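Local coordinates for protein RNA-dependent RNA Polymerase (Bombyx mori cytoplasmic polyhedrosis virus, PDB 6TZ0) that catalyses RNA-templated synthesis of RNA, serving in transcription and probably in replication of the viral double-stranded RNA genome, at residues 259-264 and 726-731; 323-328 and 1041-1046; 464-469 and 579-584; 497-502 and 609-614. All coordinates share one frame; numbering follows the deposited sequence.

Contact 1 of 4, residues 259-264 and 726-731; sequences EALHNV and LVVNGT
Leu261 reaches from helix 257-264 to Val728, and the two meet through single methyl groups. Leu261 CD2 lies 3.7 Å from Val728 CG1. The leucine gets there by an extended path. Its CG is anti to the backbone N (chi1 -164°), and CD2 is anti to CA, so this methyl is the outermost point of the side chain. CD1 stays closer to its own helix. Val728 also sends its touching branch anti to its backbone N (chi1 -180°), which puts CG1 on the side facing the helix. The two side chains do not meet head-on. They slide past each other in opposite directions.

Asn729 adds a marginal contact, with its ND2 4.5 Å from Leu261 CD2. It sits with Gly730 in a tight turn, both residues at positive phi. The turn is closed by the backbone bond from Val728 N to Thr731 O, 2.8 Å, and joins strands 725-727 and 732-733 of a small antiparallel sheet. Leu261 also touches Asn718 and Gln325, and Val728 also touches Trp733. Trp272 NE1 bonds to Gly730 O.

No hydrogen bond or salt bridge links the two segments. The attraction between them is therefore dispersive and hydrophobic, made by buried methyl groups, and it depends on shape more than on direction.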
loop_
_atom_site.group_PDB
_atom_site.type_symbol
_atom_site.label_atom_id
_atom_site.label_comp_id
_atom_site.label_asym_id
_atom_site.label_seq_id
_atom_site.Cartn_x
_atom_site.Cartn_y
_atom_site.Cartn_z
ATOM N N GLU A 259 -10.644 -17.587 28.962
ATOM C CA GLU A 259 -11.404 -18.235 30.026
ATOM C C GLU A 259 -10.860 -19.618 30.353
ATOM O O GLU A 259 -10.840 -20.014 31.526
ATOM C CB GLU A 259 -12.873 -18.329 29.629
ATOM C CG GLU A 259 -13.770 -18.899 30.698
ATOM C CD GLU A 259 -15.208 -18.963 30.261
ATOM O OE1 GLU A 259 -15.498 -18.535 29.127
ATOM O OE2 GLU A 259 -16.048 -19.450 31.043
ATOM N N ALA A 260 -10.410 -20.354 29.334
ATOM C CA ALA A 260 -9.807 -21.662 29.578
ATOM C C ALA A 260 -8.528 -21.545 30.402
ATOM O O ALA A 260 -8.326 -22.295 31.365
ATOM C CB ALA A 260 -9.522 -22.361 28.253
ATOM N N LEU A 261 -7.678 -20.580 30.060
ATOM C CA LEU A 261 -6.433 -20.371 30.777
ATOM C C LEU A 261 -6.674 -19.787 32.163
ATOM O O LEU A 261 -5.869 -20.012 33.071
ATOM C CB LEU A 261 -5.529 -19.463 29.950
ATOM C CG LEU A 261 -4.045 -19.361 30.275
ATOM C CD1 LEU A 261 -3.349 -20.678 29.989
ATOM C CD2 LEU A 261 -3.456 -18.267 29.442
ATOM N N HIS A 262 -7.770 -19.043 32.340
ATOM C CA HIS A 262 -8.220 -18.661 33.675
ATOM C C HIS A 262 -8.564 -19.879 34.520
ATOM O O HIS A 262 -8.125 -19.993 35.668
ATOM C CB HIS A 262 -9.427 -17.737 33.573
ATOM C CG HIS A 262 -10.115 -17.497 34.879
ATOM N ND1 HIS A 262 -9.584 -16.702 35.868
ATOM C CD2 HIS A 262 -11.293 -17.955 35.360
ATOM C CE1 HIS A 262 -10.403 -16.678 36.902
ATOM N NE2 HIS A 262 -11.449 -17.429 36.618
ATOM N N ASN A 263 -9.352 -20.803 33.967
ATOM C CA ASN A 263 -9.742 -21.982 34.737
ATOM C C ASN A 263 -8.617 -22.991 34.922
ATOM O O ASN A 263 -8.778 -23.908 35.733
ATOM C CB ASN A 263 -10.947 -22.674 34.102
ATOM C CG ASN A 263 -12.245 -21.952 34.380
ATOM O OD1 ASN A 263 -12.474 -21.474 35.487
ATOM N ND2 ASN A 263 -13.105 -21.878 33.381
ATOM N N VAL A 264 -7.504 -22.868 34.189
ATOM C CA VAL A 264 -6.332 -23.701 34.475
ATOM C C VAL A 264 -5.786 -23.418 35.872
ATOM O O VAL A 264 -5.521 -24.341 36.649
ATOM C CB VAL A 264 -5.256 -23.511 33.389
ATOM C CG1 VAL A 264 -3.933 -24.115 33.817
ATOM C CG2 VAL A 264 -5.698 -24.186 32.129
ATOM N N LEU A 726 1.005 -14.129 18.555
ATOM C CA LEU A 726 0.458 -14.240 19.898
ATOM C C LEU A 726 1.526 -14.749 20.852
ATOM O O LEU A 726 2.172 -15.763 20.582
ATOM C CB LEU A 726 -0.752 -15.173 19.910
ATOM C CG LEU A 726 -1.397 -15.517 21.247
ATOM C CD1 LEU A 726 -1.880 -14.291 21.948
ATOM C CD2 LEU A 726 -2.545 -16.471 21.037
ATOM N N VAL A 727 1.707 -14.041 21.962
ATOM C CA VAL A 727 2.601 -14.458 23.033
ATOM C C VAL A 727 1.767 -14.647 24.289
ATOM O O VAL A 727 1.001 -13.758 24.669
ATOM C CB VAL A 727 3.732 -13.441 23.266
ATOM C CG1 VAL A 727 4.569 -13.836 24.465
ATOM C CG2 VAL A 727 4.606 -13.329 22.030
ATOM N N VAL A 728 1.884 -15.821 24.906
ATOM C CA VAL A 728 1.162 -16.161 26.132
ATOM C C VAL A 728 2.195 -16.687 27.120
ATOM O O VAL A 728 2.638 -17.830 26.996
ATOM C CB VAL A 728 0.059 -17.201 25.900
ATOM C CG1 VAL A 728 -0.646 -17.505 27.185
ATOM C CG2 VAL A 728 -0.940 -16.731 24.869
ATOM N N ASN A 729 2.569 -15.863 28.103
ATOM C CA ASN A 729 3.436 -16.226 29.235
ATOM C C ASN A 729 4.818 -16.709 28.796
ATOM O O ASN A 729 5.278 -17.781 29.181
ATOM C CB ASN A 729 2.764 -17.261 30.140
ATOM C CG ASN A 729 1.711 -16.661 31.013
ATOM O OD1 ASN A 729 1.903 -15.592 31.576
ATOM N ND2 ASN A 729 0.590 -17.354 31.151
ATOM N N GLY A 730 5.493 -15.884 28.005
ATOM C CA GLY A 730 6.825 -16.231 27.551
ATOM C C GLY A 730 6.861 -17.299 26.487
ATOM O O GLY A 730 7.898 -17.930 26.289
ATOM N N THR A 731 5.758 -17.494 25.773
ATOM C CA THR A 731 5.581 -18.607 24.852
ATOM C C THR A 731 4.875 -18.125 23.593
ATOM O O THR A 731 3.832 -17.473 23.677
ATOM C CB THR A 731 4.786 -19.727 25.534
ATOM O OG1 THR A 731 5.610 -20.405 26.492
ATOM C CG2 THR A 731 4.193 -20.692 24.545
#

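Contact 2 of 4, residues 323-328 and 1041-1046; sequences KTQNDV and SYSNLA
The flat amides of Asn326 and Asn1044 meet obliquely, with their planes 68° apart. In the model Asn326 OD1 is 2.8 Å from Asn1044 OD1. The orientation of each amide is doubtful, so which atoms meet, and whether they bond, is left open. The end of the Asn326 amide faces Ser1043 CA, which lies 3.8 Å from Asn326 CG. The backbone of the loop thus stands directly before this amide. Asn1044 brings its own amide there by placing CG between its backbone N and carbonyl carbon (chi1 55°).

The third amide belongs to Gln325. Its extended chain carries OE1 to 3.4 Å from Ser1043 OG. NE2 makes a weak hydrogen bond to Val728 O. Ser1043 OG has its main polar partner elsewhere, in Thr268 O of strand 266-272. The loop is therefore fixed to that strand as well as packed on the helix.

Asp327 takes no part in this meeting and organises the helix start. Its OD2 accepts from Lys323 N at 2.9 Å and from Thr324 N at 3.1 Å. The Thr324 N-H comes from above the carboxylate plane, 52° out of it. Asp327 N in turn bonds to Thr324 OG1, 3.2 Å. Thr324 is the N-cap, and this reciprocal pair is a capping box. The arrangement is that of a capped first turn, here of helix 325-339, packed against a loop from the C-terminal region of the polymerase.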
loop_
_atom_site.group_PDB
_atom_site.type_symbol
_atom_site.label_atom_id
_atom_site.label_comp_id
_atom_site.label_asym_id
_atom_site.label_seq_id
_atom_site.Cartn_x
_atom_site.Cartn_y
_atom_site.Cartn_z
ATOM N N LYS A 323 -5.614 -28.758 31.717
ATOM C CA LYS A 323 -4.951 -28.696 33.010
ATOM C C LYS A 323 -3.635 -27.942 32.992
ATOM O O LYS A 323 -3.234 -27.415 34.029
ATOM C CB LYS A 323 -4.691 -30.106 33.557
ATOM C CG LYS A 323 -5.905 -30.782 34.160
ATOM C CD LYS A 323 -6.654 -31.620 33.147
ATOM C CE LYS A 323 -7.785 -32.381 33.806
ATOM N NZ LYS A 323 -8.816 -31.439 34.330
ATOM N N THR A 324 -2.947 -27.893 31.864
ATOM C CA THR A 324 -1.718 -27.135 31.716
ATOM C C THR A 324 -1.955 -25.986 30.747
ATOM O O THR A 324 -3.039 -25.830 30.187
ATOM C CB THR A 324 -0.582 -28.040 31.238
ATOM O OG1 THR A 324 -0.906 -28.580 29.954
ATOM C CG2 THR A 324 -0.372 -29.179 32.207
ATOM N N GLN A 325 -0.926 -25.163 30.561
ATOM C CA GLN A 325 -0.985 -24.142 29.524
ATOM C C GLN A 325 -0.872 -24.767 28.140
ATOM O O GLN A 325 -1.452 -24.254 27.171
ATOM C CB GLN A 325 0.125 -23.118 29.748
ATOM C CG GLN A 325 0.096 -21.922 28.820
ATOM C CD GLN A 325 1.280 -21.022 29.027
ATOM O OE1 GLN A 325 2.132 -21.300 29.857
ATOM N NE2 GLN A 325 1.367 -19.963 28.249
ATOM N N ASN A 326 -0.157 -25.892 28.037
ATOM C CA ASN A 326 -0.006 -26.559 26.752
ATOM C C ASN A 326 -1.312 -27.183 26.294
ATOM O O ASN A 326 -1.537 -27.318 25.087
ATOM C CB ASN A 326 1.084 -27.622 26.824
ATOM C CG ASN A 326 2.430 -27.039 27.150
ATOM O OD1 ASN A 326 2.701 -25.884 26.840
ATOM N ND2 ASN A 326 3.301 -27.844 27.740
ATOM N N ASP A 327 -2.190 -27.534 27.234
ATOM C CA ASP A 327 -3.506 -28.046 26.875
ATOM C C ASP A 327 -4.336 -26.979 26.179
ATOM O O ASP A 327 -4.962 -27.236 25.141
ATOM C CB ASP A 327 -4.227 -28.552 28.118
ATOM C CG ASP A 327 -3.592 -29.787 28.687
ATOM O OD1 ASP A 327 -2.877 -30.479 27.940
ATOM O OD2 ASP A 327 -3.833 -30.093 29.871
ATOM N N VAL A 328 -4.322 -25.765 26.728
ATOM C CA VAL A 328 -5.045 -24.650 26.138
ATOM C C VAL A 328 -4.432 -24.271 24.800
ATOM O O VAL A 328 -5.155 -23.942 23.854
ATOM C CB VAL A 328 -5.062 -23.466 27.120
ATOM C CG1 VAL A 328 -5.886 -22.311 26.577
ATOM C CG2 VAL A 328 -5.578 -23.919 28.455
ATOM N N SER A 1041 11.370 -27.201 29.672
ATOM C CA SER A 1041 10.695 -28.486 29.772
ATOM C C SER A 1041 9.284 -28.360 30.327
ATOM O O SER A 1041 8.489 -29.295 30.195
ATOM C CB SER A 1041 11.513 -29.432 30.640
ATOM O OG SER A 1041 11.601 -28.941 31.962
ATOM N N TYR A 1042 8.968 -27.237 30.953
ATOM C CA TYR A 1042 7.615 -26.902 31.361
ATOM C C TYR A 1042 7.101 -25.856 30.388
ATOM O O TYR A 1042 7.772 -24.835 30.188
ATOM C CB TYR A 1042 7.602 -26.312 32.769
ATOM C CG TYR A 1042 8.258 -27.143 33.841
ATOM C CD1 TYR A 1042 7.578 -28.179 34.461
ATOM C CD2 TYR A 1042 9.560 -26.872 34.249
ATOM C CE1 TYR A 1042 8.176 -28.927 35.451
ATOM C CE2 TYR A 1042 10.168 -27.616 35.234
ATOM C CZ TYR A 1042 9.471 -28.642 35.830
ATOM O OH TYR A 1042 10.075 -29.387 36.814
ATOM N N SER A 1043 5.926 -26.107 29.790
ATOM C CA SER A 1043 5.219 -25.144 28.938
ATOM C C SER A 1043 6.045 -24.676 27.750
ATOM O O SER A 1043 6.604 -23.578 27.797
ATOM C CB SER A 1043 4.732 -23.931 29.736
ATOM O OG SER A 1043 3.679 -24.285 30.607
ATOM N N ASN A 1044 6.212 -25.556 26.758
ATOM C CA ASN A 1044 7.045 -25.308 25.584
ATOM C C ASN A 1044 6.733 -23.989 24.888
ATOM O O ASN A 1044 5.582 -23.570 24.801
ATOM C CB ASN A 1044 6.893 -26.456 24.588
ATOM C CG ASN A 1044 5.458 -26.721 24.188
ATOM O OD1 ASN A 1044 4.530 -26.150 24.734
ATOM N ND2 ASN A 1044 5.276 -27.559 23.180
ATOM N N LEU A 1045 7.778 -23.321 24.419
ATOM C CA LEU A 1045 7.645 -21.990 23.857
ATOM C C LEU A 1045 7.434 -21.991 22.349
ATOM O O LEU A 1045 7.537 -20.934 21.721
ATOM C CB LEU A 1045 8.849 -21.142 24.272
ATOM C CG LEU A 1045 10.280 -21.660 24.163
ATOM C CD1 LEU A 1045 10.879 -21.381 22.828
ATOM C CD2 LEU A 1045 11.116 -21.020 25.240
ATOM N N ALA A 1046 7.122 -23.149 21.770
ATOM C CA ALA A 1046 6.602 -23.269 20.416
ATOM C C ALA A 1046 5.844 -24.582 20.338
ATOM O O ALA A 1046 6.010 -25.459 21.188
ATOM C CB ALA A 1046 7.708 -23.213 19.361
#

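Contact 3 of 4, residues 464-469 and 579-584; sequences ERIFKS and FGPYYA
Arg465 crosses Pro581 at about a right angle, with its NH1 4.0 Å from Pro581 CD. The proline carbon approaches the guanidinium obliquely. The arginine chain leaves the helix extended and then bends at its third torsion (chi3 61°), which turns the guanidinium aside near the proline ring. The charged end is held from outside the two segments, by a salt bridge from NH2 to Asp495, bonds from NH1 to Tyr460 O and from NE to Glu459 O, and a cation-pi contact with Phe498. Pro581 is thus an apolar neighbour of a guanidinium whose position is largely set by other partners.

Both segments belong to the central polymerase domain. Segment 464-469 comes before strand 541-548, which carries the magnesium-binding Asp547, and 579-584 comes after helix 557-573. These places in the sequence are consistent with the fingers of a right-hand RNA polymerase. The short helix 464-469 packs on the loop that leads into strand 585-591 of an antiparallel sheet.

One residue on from the arginine, Ile466 directs CG1 at the loop. The Tyr582 side chain crosses it obliquely, and CG1 is 4.0 Å from Tyr582 OH. The same CG1 lies at the looser distance of 4.5 Å from Pro581 CG. That proline carbon also sits over one face of the Tyr582 ring, 3.9 Å above its plane and offset toward the rim. The isoleucine thus meets the tyrosine at its hydroxyl end and the proline, more loosely, at CG. Leu611 of helix 604-614 touches both Ile466 and Tyr582. Glu464 and Tyr583 pack on Ser166 and Gln165 of the chain of Viral structural protein 4.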
loop_
_atom_site.group_PDB
_atom_site.type_symbol
_atom_site.label_atom_id
_atom_site.label_comp_id
_atom_site.label_asym_id
_atom_site.label_seq_id
_atom_site.Cartn_x
_atom_site.Cartn_y
_atom_site.Cartn_z
ATOM N N GLU A 464 0.741 23.892 -12.807
ATOM C CA GLU A 464 -0.561 23.442 -13.284
ATOM C C GLU A 464 -0.708 21.929 -13.286
ATOM O O GLU A 464 -1.828 21.436 -13.452
ATOM C CB GLU A 464 -0.819 23.988 -14.685
ATOM C CG GLU A 464 -1.039 25.489 -14.707
ATOM C CD GLU A 464 -2.341 25.896 -14.035
ATOM O OE1 GLU A 464 -3.328 25.137 -14.137
ATOM O OE2 GLU A 464 -2.376 26.967 -13.395
ATOM N N ARG A 465 0.392 21.199 -13.099
ATOM C CA ARG A 465 0.363 19.746 -12.993
ATOM C C ARG A 465 -0.481 19.275 -11.810
ATOM O O ARG A 465 -1.236 18.300 -11.923
ATOM C CB ARG A 465 1.802 19.247 -12.890
ATOM C CG ARG A 465 1.949 17.785 -12.656
ATOM C CD ARG A 465 3.376 17.337 -12.860
ATOM N NE ARG A 465 4.350 17.954 -11.964
ATOM C CZ ARG A 465 4.689 17.474 -10.772
ATOM N NH1 ARG A 465 5.602 18.099 -10.048
ATOM N NH2 ARG A 465 4.124 16.371 -10.307
ATOM N N ILE A 466 -0.413 19.997 -10.692
ATOM C CA ILE A 466 -1.148 19.620 -9.488
ATOM C C ILE A 466 -2.650 19.808 -9.690
ATOM O O ILE A 466 -3.464 18.941 -9.335
ATOM C CB ILE A 466 -0.634 20.447 -8.298
ATOM C CG1 ILE A 466 0.886 20.302 -8.160
ATOM C CG2 ILE A 466 -1.340 20.048 -7.036
ATOM C CD1 ILE A 466 1.367 18.896 -7.925
ATOM N N PHE A 467 -3.038 20.933 -10.292
ATOM C CA PHE A 467 -4.453 21.174 -10.531
ATOM C C PHE A 467 -4.988 20.264 -11.622
ATOM O O PHE A 467 -6.167 19.911 -11.604
ATOM C CB PHE A 467 -4.696 22.632 -10.905
ATOM C CG PHE A 467 -4.127 23.607 -9.929
ATOM C CD1 PHE A 467 -4.565 23.638 -8.622
ATOM C CD2 PHE A 467 -3.202 24.547 -10.344
ATOM C CE1 PHE A 467 -4.048 24.546 -7.728
ATOM C CE2 PHE A 467 -2.688 25.461 -9.461
ATOM C CZ PHE A 467 -3.113 25.464 -8.153
ATOM N N LYS A 468 -4.137 19.873 -12.570
ATOM C CA LYS A 468 -4.531 18.867 -13.548
ATOM C C LYS A 468 -4.781 17.520 -12.880
ATOM O O LYS A 468 -5.700 16.789 -13.265
ATOM C CB LYS A 468 -3.453 18.750 -14.622
ATOM C CG LYS A 468 -3.780 17.798 -15.743
ATOM C CD LYS A 468 -2.702 17.820 -16.805
ATOM C CE LYS A 468 -1.445 17.132 -16.310
ATOM N NZ LYS A 468 -0.416 17.016 -17.382
ATOM N N SER A 469 -3.988 17.186 -11.862
ATOM C CA SER A 469 -4.210 15.940 -11.134
ATOM C C SER A 469 -5.458 15.967 -10.271
ATOM O O SER A 469 -6.037 14.908 -10.017
ATOM C CB SER A 469 -3.041 15.630 -10.231
ATOM O OG SER A 469 -2.971 16.554 -9.162
ATOM N N PHE A 579 10.813 22.592 -3.557
ATOM C CA PHE A 579 10.359 21.211 -3.429
ATOM C C PHE A 579 9.831 20.649 -4.744
ATOM O O PHE A 579 10.406 19.711 -5.293
ATOM C CB PHE A 579 9.314 21.075 -2.320
ATOM C CG PHE A 579 8.615 19.748 -2.311
ATOM C CD1 PHE A 579 9.319 18.572 -2.125
ATOM C CD2 PHE A 579 7.241 19.683 -2.445
ATOM C CE1 PHE A 579 8.666 17.355 -2.120
ATOM C CE2 PHE A 579 6.589 18.472 -2.431
ATOM C CZ PHE A 579 7.300 17.309 -2.265
ATOM N N GLY A 580 8.749 21.191 -5.265
ATOM C CA GLY A 580 8.218 20.653 -6.492
ATOM C C GLY A 580 8.231 21.673 -7.599
ATOM O O GLY A 580 9.271 22.018 -8.159
ATOM N N PRO A 581 7.041 22.152 -7.958
ATOM C CA PRO A 581 6.934 23.414 -8.685
ATOM C C PRO A 581 6.967 24.632 -7.781
ATOM O O PRO A 581 6.783 25.750 -8.269
ATOM C CB PRO A 581 5.575 23.281 -9.372
ATOM C CG PRO A 581 4.795 22.417 -8.474
ATOM C CD PRO A 581 5.753 21.448 -7.876
ATOM N N TYR A 582 7.199 24.438 -6.489
ATOM C CA TYR A 582 7.100 25.483 -5.488
ATOM C C TYR A 582 8.477 26.018 -5.148
ATOM O O TYR A 582 9.482 25.319 -5.266
ATOM C CB TYR A 582 6.434 24.955 -4.223
ATOM C CG TYR A 582 5.058 24.415 -4.468
ATOM C CD1 TYR A 582 3.988 25.265 -4.657
ATOM C CD2 TYR A 582 4.832 23.050 -4.499
ATOM C CE1 TYR A 582 2.732 24.775 -4.882
ATOM C CE2 TYR A 582 3.579 22.548 -4.722
ATOM C CZ TYR A 582 2.532 23.416 -4.913
ATOM O OH TYR A 582 1.277 22.922 -5.136
ATOM N N TYR A 583 8.506 27.271 -4.713
ATOM C CA TYR A 583 9.737 27.947 -4.347
ATOM C C TYR A 583 9.407 28.970 -3.276
ATOM O O TYR A 583 8.285 29.475 -3.213
ATOM C CB TYR A 583 10.420 28.577 -5.574
ATOM C CG TYR A 583 9.524 29.442 -6.434
ATOM C CD1 TYR A 583 8.804 28.888 -7.483
ATOM C CD2 TYR A 583 9.407 30.809 -6.211
ATOM C CE1 TYR A 583 7.981 29.654 -8.269
ATOM C CE2 TYR A 583 8.582 31.588 -7.002
ATOM C CZ TYR A 583 7.877 31.002 -8.031
ATOM O OH TYR A 583 7.055 31.752 -8.830
ATOM N N ALA A 584 10.385 29.248 -2.420
ATOM C CA ALA A 584 10.167 30.108 -1.265
ATOM C C ALA A 584 10.014 31.557 -1.700
ATOM O O ALA A 584 10.786 32.051 -2.524
ATOM C CB ALA A 584 11.323 29.968 -0.284
#

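Contact 4 of 4, residues 497-502 and 609-614; sequences LFLSFM and CALEAA
Leu499 and Glu612 bury the most surface here, and they meet through the aliphatic part of the glutamate. Glu612 CG lies 3.9 Å from Leu499 CB and 3.3 Å from Leu499 O. The glutamate leaves its helix with CG anti to the backbone N (chi1 -170°), which brings the methylene to the opposite backbone. A bend at its second torsion (chi2 -90°) then turns the carboxylate aside. There OE2 forms a salt bridge with Arg641, and Lys560 is a longer, weak ion partner. The nearby arginine would favour the charged form, with a weaker contribution from Lys560.

The other end of Leu499 reaches Leu611. The two leucines meet at a slant, with Leu499 CD2 4.2 Å from Leu611 CD2. Ile466 touches both of them. Helix 604-614 thus packs across the junction of two short helices, 494-499 and 501-508. The two segments flank strand 541-548 in the sequence, in a part of the polymerase consistent with the fingers. Between the backbones, Leu499 lies nearest Glu612, and Met502 nearest Cys609. At the junction Ser500 OG bonds back to Leu497 O, 3.1 Å, from above the carbonyl plane.

Cys609 is the third main contributor. Its SG is anti to its own carbonyl carbon (chi1 -68°) and lies 3.6 Å from Met502 CG and 4.1 Å from Met502 CB. The sulfur therefore rests against the base of the methionine. The methionine chain bends at chi2 and chi3, and its end leads away from the cysteine to pack on Phe579.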
loop_
_atom_site.group_PDB
_atom_site.type_symbol
_atom_site.label_atom_id
_atom_site.label_comp_id
_atom_site.label_asym_id
_atom_site.label_seq_id
_atom_site.Cartn_x
_atom_site.Cartn_y
_atom_site.Cartn_z
ATOM N N LEU A 497 0.130 11.272 -5.715
ATOM C CA LEU A 497 1.141 10.651 -4.871
ATOM C C LEU A 497 2.188 11.670 -4.452
ATOM O O LEU A 497 2.767 11.571 -3.368
ATOM C CB LEU A 497 1.781 9.481 -5.612
ATOM C CG LEU A 497 2.683 8.550 -4.810
ATOM C CD1 LEU A 497 1.872 7.834 -3.761
ATOM C CD2 LEU A 497 3.392 7.563 -5.704
ATOM N N PHE A 498 2.435 12.665 -5.302
ATOM C CA PHE A 498 3.410 13.699 -4.998
ATOM C C PHE A 498 2.893 14.669 -3.949
ATOM O O PHE A 498 3.687 15.225 -3.185
ATOM C CB PHE A 498 3.775 14.440 -6.281
ATOM C CG PHE A 498 4.831 15.482 -6.104
ATOM C CD1 PHE A 498 6.159 15.122 -5.994
ATOM C CD2 PHE A 498 4.495 16.825 -6.053
ATOM C CE1 PHE A 498 7.135 16.073 -5.840
ATOM C CE2 PHE A 498 5.468 17.781 -5.895
ATOM C CZ PHE A 498 6.788 17.404 -5.789
ATOM N N LEU A 499 1.579 14.900 -3.903
ATOM C CA LEU A 499 1.030 15.792 -2.885
ATOM C C LEU A 499 1.133 15.196 -1.489
ATOM O O LEU A 499 1.259 15.931 -0.505
ATOM C CB LEU A 499 -0.422 16.139 -3.195
ATOM C CG LEU A 499 -0.632 17.137 -4.321
ATOM C CD1 LEU A 499 -2.115 17.331 -4.554
ATOM C CD2 LEU A 499 0.043 18.444 -3.953
ATOM N N SER A 500 1.083 13.877 -1.379
ATOM C CA SER A 500 1.198 13.232 -0.083
ATOM C C SER A 500 2.629 12.871 0.281
ATOM O O SER A 500 2.830 12.098 1.220
ATOM C CB SER A 500 0.332 11.976 -0.059
ATOM O OG SER A 500 0.801 11.023 -0.992
ATOM N N PHE A 501 3.623 13.409 -0.420
ATOM C CA PHE A 501 4.986 12.955 -0.189
ATOM C C PHE A 501 5.659 13.736 0.933
ATOM O O PHE A 501 6.377 13.153 1.752
ATOM C CB PHE A 501 5.796 13.043 -1.475
ATOM C CG PHE A 501 7.172 12.486 -1.347
ATOM C CD1 PHE A 501 7.361 11.124 -1.201
ATOM C CD2 PHE A 501 8.278 13.314 -1.388
ATOM C CE1 PHE A 501 8.623 10.602 -1.083
ATOM C CE2 PHE A 501 9.539 12.795 -1.268
ATOM C CZ PHE A 501 9.713 11.438 -1.117
ATOM N N MET A 502 5.454 15.047 0.983
ATOM C CA MET A 502 6.024 15.833 2.073
ATOM C C MET A 502 5.357 15.602 3.436
ATOM O O MET A 502 6.091 15.618 4.440
ATOM C CB MET A 502 6.041 17.318 1.673
ATOM C CG MET A 502 6.742 18.248 2.658
ATOM S SD MET A 502 8.476 17.884 2.961
ATOM C CE MET A 502 9.224 18.523 1.474
ATOM N N CYS A 609 2.374 21.502 1.697
ATOM C CA CYS A 609 1.559 20.887 2.735
ATOM C C CYS A 609 0.233 21.611 2.916
ATOM O O CYS A 609 -0.797 20.967 3.132
ATOM C CB CYS A 609 2.332 20.841 4.047
ATOM S SG CYS A 609 3.726 19.725 3.996
ATOM N N ALA A 610 0.225 22.940 2.792
ATOM C CA ALA A 610 -1.027 23.671 2.924
ATOM C C ALA A 610 -1.939 23.432 1.731
ATOM O O ALA A 610 -3.161 23.323 1.892
ATOM C CB ALA A 610 -0.742 25.157 3.089
ATOM N N LEU A 611 -1.364 23.322 0.531
ATOM C CA LEU A 611 -2.179 23.054 -0.644
ATOM C C LEU A 611 -2.712 21.632 -0.639
ATOM O O LEU A 611 -3.813 21.387 -1.141
ATOM C CB LEU A 611 -1.369 23.343 -1.908
ATOM C CG LEU A 611 -2.084 23.401 -3.258
ATOM C CD1 LEU A 611 -1.458 24.469 -4.114
ATOM C CD2 LEU A 611 -2.015 22.083 -3.991
ATOM N N GLU A 612 -1.964 20.688 -0.074
ATOM C CA GLU A 612 -2.500 19.343 0.065
ATOM C C GLU A 612 -3.598 19.293 1.116
ATOM O O GLU A 612 -4.640 18.668 0.895
ATOM C CB GLU A 612 -1.378 18.362 0.395
ATOM C CG GLU A 612 -1.783 16.902 0.336
ATOM C CD GLU A 612 -2.290 16.379 1.662
ATOM O OE1 GLU A 612 -1.812 16.857 2.708
ATOM O OE2 GLU A 612 -3.196 15.525 1.658
ATOM N N ALA A 613 -3.386 19.935 2.267
ATOM C CA ALA A 613 -4.368 19.891 3.341
ATOM C C ALA A 613 -5.643 20.647 3.005
ATOM O O ALA A 613 -6.698 20.325 3.556
ATOM C CB ALA A 613 -3.764 20.449 4.625
ATOM N N ALA A 614 -5.582 21.629 2.112
ATOM C CA ALA A 614 -6.769 22.395 1.771
ATOM C C ALA A 614 -7.565 21.806 0.616
ATOM O O ALA A 614 -8.701 22.231 0.395
ATOM C CB ALA A 614 -6.380 23.831 1.423
#

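The contacts form two pairs. Contacts 1 and 2 have centres 9 Å apart, and contacts 3 and 4 have centres 10 Å apart. The pairs are far from each other: the centres of contacts 1 and 3 are about 55 Å apart. Along the chain the order is 259-264, 323-328, 464-469, 497-502, 579-584, 609-614, 726-731 and 1041-1046. Within each pair the segments alternate along the chain, so the two closed loops interlock in sequence. Contacts 3 and 4 are nested inside the loops closed by contacts 1 and 2. They knit the central polymerase domain internally. Contacts 1 and 2 instead join the hairpin turn 726-731 to N-terminal and C-terminal parts around the start of helix 325-339.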